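Local atomic coordinates of mannitol dehydrogenase (PDB entry 3TWO), a protein that probably catalyses the reversible, NADP(H)-dependent oxidation of cinnamyl-type alcohols to aldehydes, as a zinc-containing dehydrogenase that binds NADPH. Residues R208-H211 against K212-D215; Y327-T331 against H332-K336; G189-A192 against V193-V197; H245-L248 against K249-L252. One frame throughout, in Å; residues are numbered along the deposited sequence.

Interaction 1 (R208-H211 against K212-D215). With NDP (NADPH dihydro-nicotinamide-adenine-dinucleotide phosphate), chain F.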
# COMPACT_ATOMS: atom_id res chain seq x y z
N ARG B 208 -20.27 7.11 -11.02
CA ARG B 208 -21.40 6.96 -10.12
C ARG B 208 -22.74 6.89 -10.89
O ARG B 208 -23.78 6.54 -10.30
CB ARG B 208 -21.44 8.08 -9.03
CG ARG B 208 -20.23 8.01 -8.05
CD ARG B 208 -20.42 8.98 -6.85
NE ARG B 208 -20.34 10.40 -7.24
CZ ARG B 208 -20.34 11.37 -6.35
NH1 ARG B 208 -20.48 11.05 -5.07
NH2 ARG B 208 -20.23 12.67 -6.71
N ASN B 209 -22.71 7.15 -12.20
CA ASN B 209 -23.91 6.89 -12.99
C ASN B 209 -23.44 6.72 -14.42
O ASN B 209 -22.24 6.71 -14.68
CB ASN B 209 -24.86 8.09 -12.86
CG ASN B 209 -24.11 9.43 -13.07
OD1 ASN B 209 -23.59 9.66 -14.14
ND2 ASN B 209 -24.02 10.27 -12.04
N GLU B 210 -24.39 6.64 -15.36
CA GLU B 210 -24.06 6.37 -16.74
C GLU B 210 -24.14 7.59 -17.63
O GLU B 210 -24.17 7.46 -18.87
CB GLU B 210 -24.96 5.27 -17.30
CG GLU B 210 -24.71 3.94 -16.59
CD GLU B 210 -25.21 2.73 -17.38
OE1 GLU B 210 -26.11 2.86 -18.22
OE2 GLU B 210 -24.67 1.62 -17.17
N HIS B 211 -24.10 8.80 -17.02
CA HIS B 211 -24.23 10.01 -17.84
C HIS B 211 -23.14 10.17 -18.91
O HIS B 211 -23.41 10.75 -19.97
CB HIS B 211 -24.39 11.33 -17.01
CG HIS B 211 -25.56 11.34 -16.08
ND1 HIS B 211 -25.61 12.17 -14.97
CD2 HIS B 211 -26.69 10.59 -16.04
CE1 HIS B 211 -26.73 11.94 -14.31
NE2 HIS B 211 -27.41 11.00 -14.94
N LYS B 212 -21.95 9.66 -18.65
CA LYS B 212 -20.84 9.77 -19.61
C LYS B 212 -20.38 8.42 -20.18
O LYS B 212 -19.29 8.32 -20.73
CB LYS B 212 -19.68 10.53 -18.96
CG LYS B 212 -20.15 11.91 -18.43
CD LYS B 212 -19.04 12.75 -17.76
CE LYS B 212 -18.48 12.10 -16.52
NZ LYS B 212 -17.66 13.12 -15.73
N LYS B 213 -21.21 7.39 -20.06
CA LYS B 213 -20.83 6.07 -20.59
C LYS B 213 -20.48 6.13 -22.10
O LYS B 213 -19.47 5.57 -22.50
CB LYS B 213 -21.94 5.06 -20.33
CG LYS B 213 -21.75 3.78 -21.02
CD LYS B 213 -22.60 2.70 -20.43
CE LYS B 213 -22.11 1.30 -20.99
NZ LYS B 213 -23.16 0.34 -20.71
N GLN B 214 -21.29 6.81 -22.90
CA GLN B 214 -21.00 6.99 -24.33
C GLN B 214 -19.67 7.66 -24.57
O GLN B 214 -18.98 7.28 -25.49
CB GLN B 214 -22.09 7.81 -25.06
CG GLN B 214 -23.38 6.99 -25.38
CD GLN B 214 -23.08 5.57 -26.02
OE1 GLN B 214 -23.41 4.55 -25.41
NE2 GLN B 214 -22.44 5.54 -27.20
N ASP B 215 -19.32 8.67 -23.79
CA ASP B 215 -17.96 9.24 -23.96
C ASP B 215 -16.89 8.20 -23.60
O ASP B 215 -15.87 8.13 -24.26
CB ASP B 215 -17.72 10.52 -23.19
CG ASP B 215 -18.86 11.50 -23.30
OD1 ASP B 215 -18.87 12.37 -24.20
OD2 ASP B 215 -19.77 11.38 -22.48
PA NDP F . -13.03 16.28 -11.06
O1A NDP F . -14.26 16.42 -10.27
O2A NDP F . -12.92 16.34 -12.63
O5B NDP F . -13.33 14.70 -11.27
C5B NDP F . -13.75 13.78 -10.13
C4B NDP F . -14.57 12.65 -10.72
O4B NDP F . -14.86 11.51 -9.80
C3B NDP F . -15.93 13.21 -11.20
O3B NDP F . -16.17 12.69 -12.56
C2B NDP F . -16.93 12.60 -10.18
O2B NDP F . -18.17 12.43 -10.89
C1B NDP F . -16.32 11.21 -9.92
N9A NDP F . -16.59 10.69 -8.56
C8A NDP F . -16.75 11.44 -7.45
N7A NDP F . -16.93 10.60 -6.44
C5A NDP F . -16.87 9.35 -6.89
C6A NDP F . -16.99 8.11 -6.29
N6A NDP F . -17.21 7.95 -4.94
N1A NDP F . -16.89 7.06 -7.09
C2A NDP F . -16.67 7.14 -8.38
N3A NDP F . -16.54 8.30 -8.98
C4A NDP F . -16.66 9.42 -8.24
O3 NDP F . -11.70 15.93 -10.28
PN NDP F . -10.28 15.96 -10.84
O1N NDP F . -10.06 14.89 -11.85
O2N NDP F . -9.72 17.36 -11.20
O5D NDP F . -9.46 15.59 -9.54
C5D NDP F . -9.90 14.37 -8.77
C4D NDP F . -9.13 14.29 -7.39
O4D NDP F . -7.75 14.19 -7.80
C3D NDP F . -9.24 15.54 -6.47
O3D NDP F . -9.33 15.08 -5.09
C2D NDP F . -7.92 16.28 -6.79
O2D NDP F . -7.51 17.03 -5.71
C1D NDP F . -6.97 15.07 -6.95
N1N NDP F . -5.66 15.40 -7.61
C2N NDP F . -4.49 14.81 -7.09
C3N NDP F . -3.25 15.08 -7.66
C7N NDP F . -2.02 14.35 -7.12
O7N NDP F . -2.13 13.29 -6.49
N7N NDP F . -0.86 14.80 -7.59
C4N NDP F . -3.16 15.98 -8.74
C5N NDP F . -4.34 16.55 -9.31
C6N NDP F . -5.57 16.28 -8.75
P2B NDP F . -19.57 12.76 -10.27
O1X NDP F . -20.30 13.67 -11.42
O2X NDP F . -20.24 11.52 -9.86
O3X NDP F . -19.32 13.73 -9.04
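E210 and K213 meet across a type I beta turn that runs from E210 to K213 and leads into helix 213-218. The amide N of K213 donates to O of E210 at 3.2 Å, nearly straight at 169°. The two side chains lie side by side and point the same way. CB of K213 lies beside O of E210. CD of K213 then runs past the carboxylate, 4.0 Å from OE2 of E210. NZ of K213 ends 4.1 Å from OE2 of E210, an attraction of opposite charges too long for a salt bridge. Ahead of the turn, N209 OD1 accepts from the amide N of H211, which makes an Asx turn.

The segment follows strand 202-206, the second strand of the Rossmann-type beta-alpha-beta unit. This is where such folds commonly read the adenosine ribose. R208 lies along the adenine and the 2'-phosphate of NADPH from CB to its tip. CB of R208 is 3.7 Å from O2X of NADPH, CG and CD lie against the adenine, and the guanidinium has N7A over the centre of one face. NE of R208 donates to O2X of NADPH at 2.9 Å, and NH2 of R208 to O3X at 2.7 Å. P2B lies at the guanidinium edge, in its plane, as the two bonds require. These bonds grip the 2'-phosphate that distinguishes NADPH from NADH. K212, the N-cap residue, turns its NZ to the backbone O of F185 and K336, near the ribose.

Interaction 2 (Y327-T331 against H332-K336). With NDP (NADPH dihydro-nicotinamide-adenine-dinucleotide phosphate), chain F.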
# COMPACT_ATOMS: atom_id res chain seq x y z
N TYR B 327 -17.22 25.39 -10.19
CA TYR B 327 -16.99 24.73 -8.89
C TYR B 327 -18.31 24.09 -8.38
O TYR B 327 -18.32 22.98 -7.90
CB TYR B 327 -16.52 25.76 -7.84
CG TYR B 327 -15.04 26.12 -7.83
CD1 TYR B 327 -14.26 26.08 -9.00
CD2 TYR B 327 -14.41 26.46 -6.61
CE1 TYR B 327 -12.89 26.39 -8.96
CE2 TYR B 327 -13.04 26.78 -6.56
CZ TYR B 327 -12.31 26.77 -7.74
OH TYR B 327 -11.00 27.07 -7.70
N HIS B 328 -19.41 24.80 -8.50
CA HIS B 328 -20.70 24.19 -8.17
C HIS B 328 -20.88 22.87 -8.96
O HIS B 328 -21.16 21.81 -8.38
CB HIS B 328 -21.87 25.12 -8.52
CG HIS B 328 -23.20 24.45 -8.38
ND1 HIS B 328 -23.80 24.26 -7.15
CD2 HIS B 328 -24.00 23.83 -9.28
CE1 HIS B 328 -24.93 23.59 -7.30
NE2 HIS B 328 -25.09 23.33 -8.58
N ASN B 329 -20.70 22.95 -10.28
CA ASN B 329 -20.95 21.80 -11.15
C ASN B 329 -20.06 20.66 -10.78
O ASN B 329 -20.52 19.52 -10.71
CB ASN B 329 -20.71 22.22 -12.58
CG ASN B 329 -21.88 22.99 -13.14
OD1 ASN B 329 -22.93 23.03 -12.51
ND2 ASN B 329 -21.74 23.54 -14.34
N LEU B 330 -18.81 20.98 -10.46
CA LEU B 330 -17.81 19.98 -10.09
C LEU B 330 -18.09 19.33 -8.75
O LEU B 330 -17.59 18.24 -8.46
CB LEU B 330 -16.40 20.60 -10.13
CG LEU B 330 -15.77 20.75 -11.54
CD1 LEU B 330 -14.63 21.80 -11.53
CD2 LEU B 330 -15.30 19.32 -12.18
N THR B 331 -18.86 19.99 -7.90
CA THR B 331 -19.15 19.43 -6.56
C THR B 331 -20.59 18.94 -6.46
O THR B 331 -21.02 18.51 -5.40
CB THR B 331 -18.88 20.47 -5.44
OG1 THR B 331 -19.49 21.73 -5.79
CG2 THR B 331 -17.43 20.66 -5.31
N HIS B 332 -21.37 19.03 -7.55
CA HIS B 332 -22.74 18.57 -7.48
C HIS B 332 -23.08 17.63 -8.62
O HIS B 332 -24.22 17.57 -9.04
CB HIS B 332 -23.71 19.72 -7.40
CG HIS B 332 -23.57 20.51 -6.14
ND1 HIS B 332 -22.50 21.36 -5.91
CD2 HIS B 332 -24.35 20.56 -5.02
CE1 HIS B 332 -22.62 21.90 -4.71
NE2 HIS B 332 -23.74 21.46 -4.16
N GLY B 333 -22.08 16.90 -9.10
CA GLY B 333 -22.29 15.90 -10.11
C GLY B 333 -22.79 16.43 -11.42
O GLY B 333 -23.46 15.69 -12.10
N LYS B 334 -22.43 17.67 -11.79
CA LYS B 334 -22.94 18.24 -13.04
C LYS B 334 -21.84 18.49 -14.07
O LYS B 334 -22.14 19.01 -15.10
CB LYS B 334 -23.77 19.56 -12.81
CG LYS B 334 -25.08 19.37 -11.95
CD LYS B 334 -25.48 20.72 -11.32
CE LYS B 334 -26.55 20.62 -10.18
NZ LYS B 334 -27.12 22.01 -9.88
N ALA B 335 -20.60 18.09 -13.83
CA ALA B 335 -19.50 18.54 -14.70
C ALA B 335 -19.31 17.51 -15.81
O ALA B 335 -19.91 16.42 -15.75
CB ALA B 335 -18.18 18.77 -13.88
N LYS B 336 -18.51 17.83 -16.83
CA LYS B 336 -18.27 16.85 -17.88
C LYS B 336 -16.84 16.32 -17.67
O LYS B 336 -16.64 15.27 -16.98
CB LYS B 336 -18.50 17.48 -19.27
CG LYS B 336 -18.73 16.41 -20.40
CD LYS B 336 -18.32 16.94 -21.81
CE LYS B 336 -18.24 15.84 -22.88
NZ LYS B 336 -19.58 15.13 -22.95
PA NDP F . -13.03 16.28 -11.06
O1A NDP F . -14.26 16.42 -10.27
O2A NDP F . -12.92 16.34 -12.63
O5B NDP F . -13.33 14.70 -11.27
C5B NDP F . -13.75 13.78 -10.13
C4B NDP F . -14.57 12.65 -10.72
O4B NDP F . -14.86 11.51 -9.80
C3B NDP F . -15.93 13.21 -11.20
O3B NDP F . -16.17 12.69 -12.56
C2B NDP F . -16.93 12.60 -10.18
O2B NDP F . -18.17 12.43 -10.89
C1B NDP F . -16.32 11.21 -9.92
N9A NDP F . -16.59 10.69 -8.56
C8A NDP F . -16.75 11.44 -7.45
N7A NDP F . -16.93 10.60 -6.44
C5A NDP F . -16.87 9.35 -6.89
C6A NDP F . -16.99 8.11 -6.29
N6A NDP F . -17.21 7.95 -4.94
N1A NDP F . -16.89 7.06 -7.09
C2A NDP F . -16.67 7.14 -8.38
N3A NDP F . -16.54 8.30 -8.98
C4A NDP F . -16.66 9.42 -8.24
O3 NDP F . -11.70 15.93 -10.28
PN NDP F . -10.28 15.96 -10.84
O1N NDP F . -10.06 14.89 -11.85
O2N NDP F . -9.72 17.36 -11.20
O5D NDP F . -9.46 15.59 -9.54
C5D NDP F . -9.90 14.37 -8.77
C4D NDP F . -9.13 14.29 -7.39
O4D NDP F . -7.75 14.19 -7.80
C3D NDP F . -9.24 15.54 -6.47
O3D NDP F . -9.33 15.08 -5.09
C2D NDP F . -7.92 16.28 -6.79
O2D NDP F . -7.51 17.03 -5.71
C1D NDP F . -6.97 15.07 -6.95
N1N NDP F . -5.66 15.40 -7.61
C2N NDP F . -4.49 14.81 -7.09
C3N NDP F . -3.25 15.08 -7.66
C7N NDP F . -2.02 14.35 -7.12
O7N NDP F . -2.13 13.29 -6.49
N7N NDP F . -0.86 14.80 -7.59
C4N NDP F . -3.16 15.98 -8.74
C5N NDP F . -4.34 16.55 -9.31
C6N NDP F . -5.57 16.28 -8.75
P2B NDP F . -19.57 12.76 -10.27
O1X NDP F . -20.30 13.67 -11.42
O2X NDP F . -20.24 11.52 -9.86
O3X NDP F . -19.32 13.73 -9.04
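The chain leaves helix 323-331 through a turn closed by O of N329 and the amide N of K334, 2.9 Å apart. The amide of H332 makes a weaker bond to the same oxygen. G333, at positive phi, carries the backbone round.

H332 folds back on H328. ND1 of H332 donates to O of H328 at 2.8 Å, with that oxygen near the H332 ring plane. O of H328 also accepts from the amide N of T331. The two imidazoles form an offset stack, centroids 4.1 Å apart and planes at 17°. CG of H328 is anti to its backbone N (chi1 172°), which swings the ring toward the turn. NE2 of H328 accepts from NZ of K334 at 2.7 Å, with the lysine at the ring edge and in its plane. One ring is therefore held at a face and an edge. K334 CB packs on OD1 of N329, whose ND2 bonds Y339 instead.

On the cofactor side L330 CD2 presses on A335 CB at 3.4 Å, a tight fit, and also nears O1A of NADPH. G333 CA lies 3.3 Å from O1X of the 2'-phosphate. This is a turn at the C-terminal end of helix 323-331 whose L330 and G333 form part of the NADPH pocket.

Interaction 3 (G189-A192 against V193-V197)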
# COMPACT_ATOMS: atom_id res chain seq x y z
N GLY B 189 -9.55 11.43 -14.48
CA GLY B 189 -10.02 10.13 -14.94
C GLY B 189 -9.97 9.97 -16.44
O GLY B 189 -9.46 8.97 -16.96
N SER B 190 -10.55 10.91 -17.17
CA SER B 190 -10.51 10.85 -18.63
C SER B 190 -9.07 10.91 -19.19
O SER B 190 -8.78 10.24 -20.19
CB SER B 190 -11.37 11.98 -19.24
OG SER B 190 -10.79 13.22 -18.91
N MET B 191 -8.18 11.71 -18.60
CA MET B 191 -6.74 11.59 -19.05
C MET B 191 -6.17 10.16 -18.83
O MET B 191 -5.46 9.62 -19.71
CB MET B 191 -5.84 12.63 -18.33
CG MET B 191 -6.10 14.05 -18.79
SD MET B 191 -6.20 14.22 -20.59
CE MET B 191 -4.59 13.72 -21.21
N ALA B 192 -6.45 9.57 -17.66
CA ALA B 192 -5.96 8.17 -17.32
C ALA B 192 -6.49 7.19 -18.35
O ALA B 192 -5.76 6.33 -18.88
CB ALA B 192 -6.50 7.72 -15.95
N VAL B 193 -7.80 7.31 -18.63
CA VAL B 193 -8.42 6.53 -19.70
C VAL B 193 -7.70 6.66 -21.07
O VAL B 193 -7.36 5.66 -21.69
CB VAL B 193 -9.93 6.84 -19.85
CG1 VAL B 193 -10.48 6.21 -21.20
CG2 VAL B 193 -10.72 6.26 -18.68
N LYS B 194 -7.45 7.89 -21.53
CA LYS B 194 -6.80 8.09 -22.80
C LYS B 194 -5.39 7.53 -22.85
O LYS B 194 -5.03 6.86 -23.82
CB LYS B 194 -6.78 9.57 -23.20
CG LYS B 194 -8.20 10.08 -23.50
CD LYS B 194 -8.32 11.58 -23.21
CE LYS B 194 -9.53 12.19 -23.88
NZ LYS B 194 -9.14 12.70 -25.21
N TYR B 195 -4.59 7.79 -21.82
CA TYR B 195 -3.24 7.27 -21.79
C TYR B 195 -3.28 5.75 -21.76
O TYR B 195 -2.56 5.12 -22.50
CB TYR B 195 -2.43 7.82 -20.57
CG TYR B 195 -2.08 9.30 -20.68
CD1 TYR B 195 -2.26 10.18 -19.59
CD2 TYR B 195 -1.56 9.81 -21.87
CE1 TYR B 195 -1.97 11.53 -19.69
CE2 TYR B 195 -1.22 11.14 -21.98
CZ TYR B 195 -1.44 12.01 -20.89
OH TYR B 195 -1.13 13.35 -21.07
N ALA B 196 -4.09 5.16 -20.88
CA ALA B 196 -4.09 3.65 -20.79
C ALA B 196 -4.51 3.01 -22.07
O ALA B 196 -3.89 2.05 -22.49
CB ALA B 196 -4.92 3.13 -19.61
N VAL B 197 -5.52 3.57 -22.74
CA VAL B 197 -5.90 3.06 -24.06
C VAL B 197 -4.75 3.23 -25.07
O VAL B 197 -4.43 2.29 -25.78
CB VAL B 197 -7.15 3.77 -24.66
CG1 VAL B 197 -7.44 3.26 -26.17
CG2 VAL B 197 -8.34 3.58 -23.79
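M191 and Y195, one helical turn apart, make the main side-chain contact. The methyl CE of M191 reaches the phenol end of the ring, 3.6 Å from CZ and 3.5 Å from OH of Y195. The methionine chain bends twice, at chi2 -46° and chi3 -62°, and this curls its tip back toward the tyrosine. The two side chains pass each other at a slant. Nearer the backbone, CD1 of Y195 rests 3.3 Å from O of M191.

The backbone bonds are those of a regular alpha helix. The amides of V193, K194, Y195 and A196 donate in turn to the carbonyls of G189, S190, M191 and A192. All four are short and nearly straight.

Aliphatic groups also lean on carbonyls. CG2 of V193 is 3.4 Å from O of G189, and CD of K194 is 3.3 Å from O of S190.

The polar ends look elsewhere. S190 OG bonds O of G186, Y195 OH bonds S306 OG, and K194 NZ bonds O of Y312. The Y195 ring also meets Y166 of helix 158-171 edge-to-face.

A192 lies against strand 179-183, V193 and A196 against both 179-183 and 202-206. This is the helix of a beta-alpha-beta crossover. G189 is the last glycine of a GxGxxG pattern, and the amides of G187 and L188 bond NADPH, as is characteristic of the Rossmann dinucleotide-binding fold.

Interaction 4 (H245-L248 against K249-L252)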
# COMPACT_ATOMS: atom_id res chain seq x y z
N HIS B 245 -15.88 10.71 -0.42
CA HIS B 245 -15.72 9.56 0.47
C HIS B 245 -15.95 8.24 -0.28
O HIS B 245 -16.89 8.14 -1.10
CB HIS B 245 -16.73 9.64 1.64
CG HIS B 245 -16.70 8.44 2.53
ND1 HIS B 245 -17.71 7.50 2.56
CD2 HIS B 245 -15.76 8.00 3.40
CE1 HIS B 245 -17.41 6.54 3.42
NE2 HIS B 245 -16.23 6.83 3.95
N TYR B 246 -15.10 7.25 0.01
CA TYR B 246 -15.28 5.90 -0.47
C TYR B 246 -14.47 4.94 0.37
O TYR B 246 -13.75 5.35 1.28
CB TYR B 246 -14.92 5.78 -1.96
CG TYR B 246 -13.46 5.90 -2.32
CD1 TYR B 246 -12.74 4.81 -2.81
CD2 TYR B 246 -12.79 7.14 -2.20
CE1 TYR B 246 -11.41 4.92 -3.20
CE2 TYR B 246 -11.43 7.28 -2.60
CZ TYR B 246 -10.75 6.18 -3.11
OH TYR B 246 -9.41 6.31 -3.49
N ASP B 247 -14.58 3.67 0.07
CA ASP B 247 -13.91 2.65 0.84
C ASP B 247 -12.81 2.09 -0.07
O ASP B 247 -13.11 1.47 -1.08
CB ASP B 247 -14.93 1.59 1.29
CG ASP B 247 -14.28 0.42 2.02
OD1 ASP B 247 -15.00 -0.47 2.51
OD2 ASP B 247 -13.04 0.37 2.14
N LEU B 248 -11.54 2.34 0.28
CA LEU B 248 -10.45 1.78 -0.50
C LEU B 248 -10.61 0.23 -0.68
O LEU B 248 -10.16 -0.30 -1.69
CB LEU B 248 -9.05 2.11 0.15
CG LEU B 248 -8.57 3.53 -0.01
CD1 LEU B 248 -7.49 3.91 1.05
CD2 LEU B 248 -8.11 3.82 -1.47
N LYS B 249 -11.17 -0.50 0.29
CA LYS B 249 -11.26 -1.96 0.14
C LYS B 249 -12.03 -2.41 -1.07
O LYS B 249 -11.72 -3.43 -1.64
CB LYS B 249 -11.83 -2.70 1.38
CG LYS B 249 -10.91 -2.56 2.61
CD LYS B 249 -11.54 -3.19 3.90
CE LYS B 249 -12.97 -2.72 4.20
NZ LYS B 249 -12.94 -1.28 4.73
N ASP B 250 -13.05 -1.63 -1.45
CA ASP B 250 -13.92 -1.98 -2.59
C ASP B 250 -13.11 -2.06 -3.87
O ASP B 250 -13.50 -2.80 -4.75
CB ASP B 250 -15.00 -0.91 -2.76
CG ASP B 250 -16.04 -0.99 -1.72
OD1 ASP B 250 -16.28 -2.08 -1.15
OD2 ASP B 250 -16.65 0.04 -1.47
N TYR B 251 -12.06 -1.25 -3.97
CA TYR B 251 -11.09 -1.29 -5.11
C TYR B 251 -9.95 -2.26 -4.93
O TYR B 251 -9.61 -2.96 -5.87
CB TYR B 251 -10.54 0.09 -5.48
CG TYR B 251 -11.68 0.89 -6.09
CD1 TYR B 251 -12.44 1.79 -5.30
CD2 TYR B 251 -12.09 0.66 -7.43
CE1 TYR B 251 -13.56 2.49 -5.86
CE2 TYR B 251 -13.22 1.34 -8.01
CZ TYR B 251 -13.91 2.27 -7.23
OH TYR B 251 -15.00 2.90 -7.82
N LEU B 252 -9.36 -2.30 -3.73
CA LEU B 252 -8.22 -3.16 -3.49
C LEU B 252 -8.61 -4.62 -3.73
O LEU B 252 -7.87 -5.37 -4.35
CB LEU B 252 -7.63 -2.95 -2.06
CG LEU B 252 -6.46 -3.83 -1.60
CD1 LEU B 252 -5.20 -3.60 -2.47
CD2 LEU B 252 -6.09 -3.57 -0.15
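D247 caps helix 248-252 and takes three bonds from K249 on its carboxylate. OD2 of D247 accepts from the amide N of K249 at 2.8 Å and from its NZ at 3.1 Å. The amide meets OD2 from above the carboxylate plane. The ammonium comes from the other face, on the syn side and 26° out of plane. A weak bond from NZ to OD1 completes the salt bridge. K249 can reach back because its chain bends at chi3 -52° and chi4 -74°.

D247 is thus an N-cap: its side chain satisfies an amide that has no helical carbonyl before it. The helix belongs to the Rossmann-type domain and follows its strand 235-240. H245, just before the cap, touches NADPH and is part of its pocket. The main-chain O of D247 takes the amide N of D250 at 3.1 Å. L248 O accepts from the amide N of L252 at 3.0 Å, with a weak second bond from the amide of Y251.

The carboxylate of D250 stands near that of D247, with OD1 of D250 4.2 Å from OD1 of D247. The like charges are probably eased by K249. Y246 and Y251 meet beside the cap, CE1 of Y246 to CD1 of Y251 3.9 Å, and their side chains cross at about a right angle. Y246 OH bonds S240 OG. L248 packs on V277 of the second subunit.

Interaction 3 is the buried one, within a helix laid on the parallel sheet. Interactions 1 and 2 lie at the surface, and interaction 4 is partly buried. Interactions 1, 3 and 4 belong to the Rossmann-type domain, and each follows a strand of its parallel sheet. The chemistry follows the place: apolar packing in 3, a charged cap in 4, phosphate binding in 1 and imidazole stacking in 2. Interactions 1 and 2 touch directly, through K212 and through a salt bridge from D215 OD1 to K336 NZ. Interactions 3 and 4 touch none of the others. Interaction 1 binds the 2'-phosphate and interaction 2 lies against it; H245 of interaction 4 also touches NADPH.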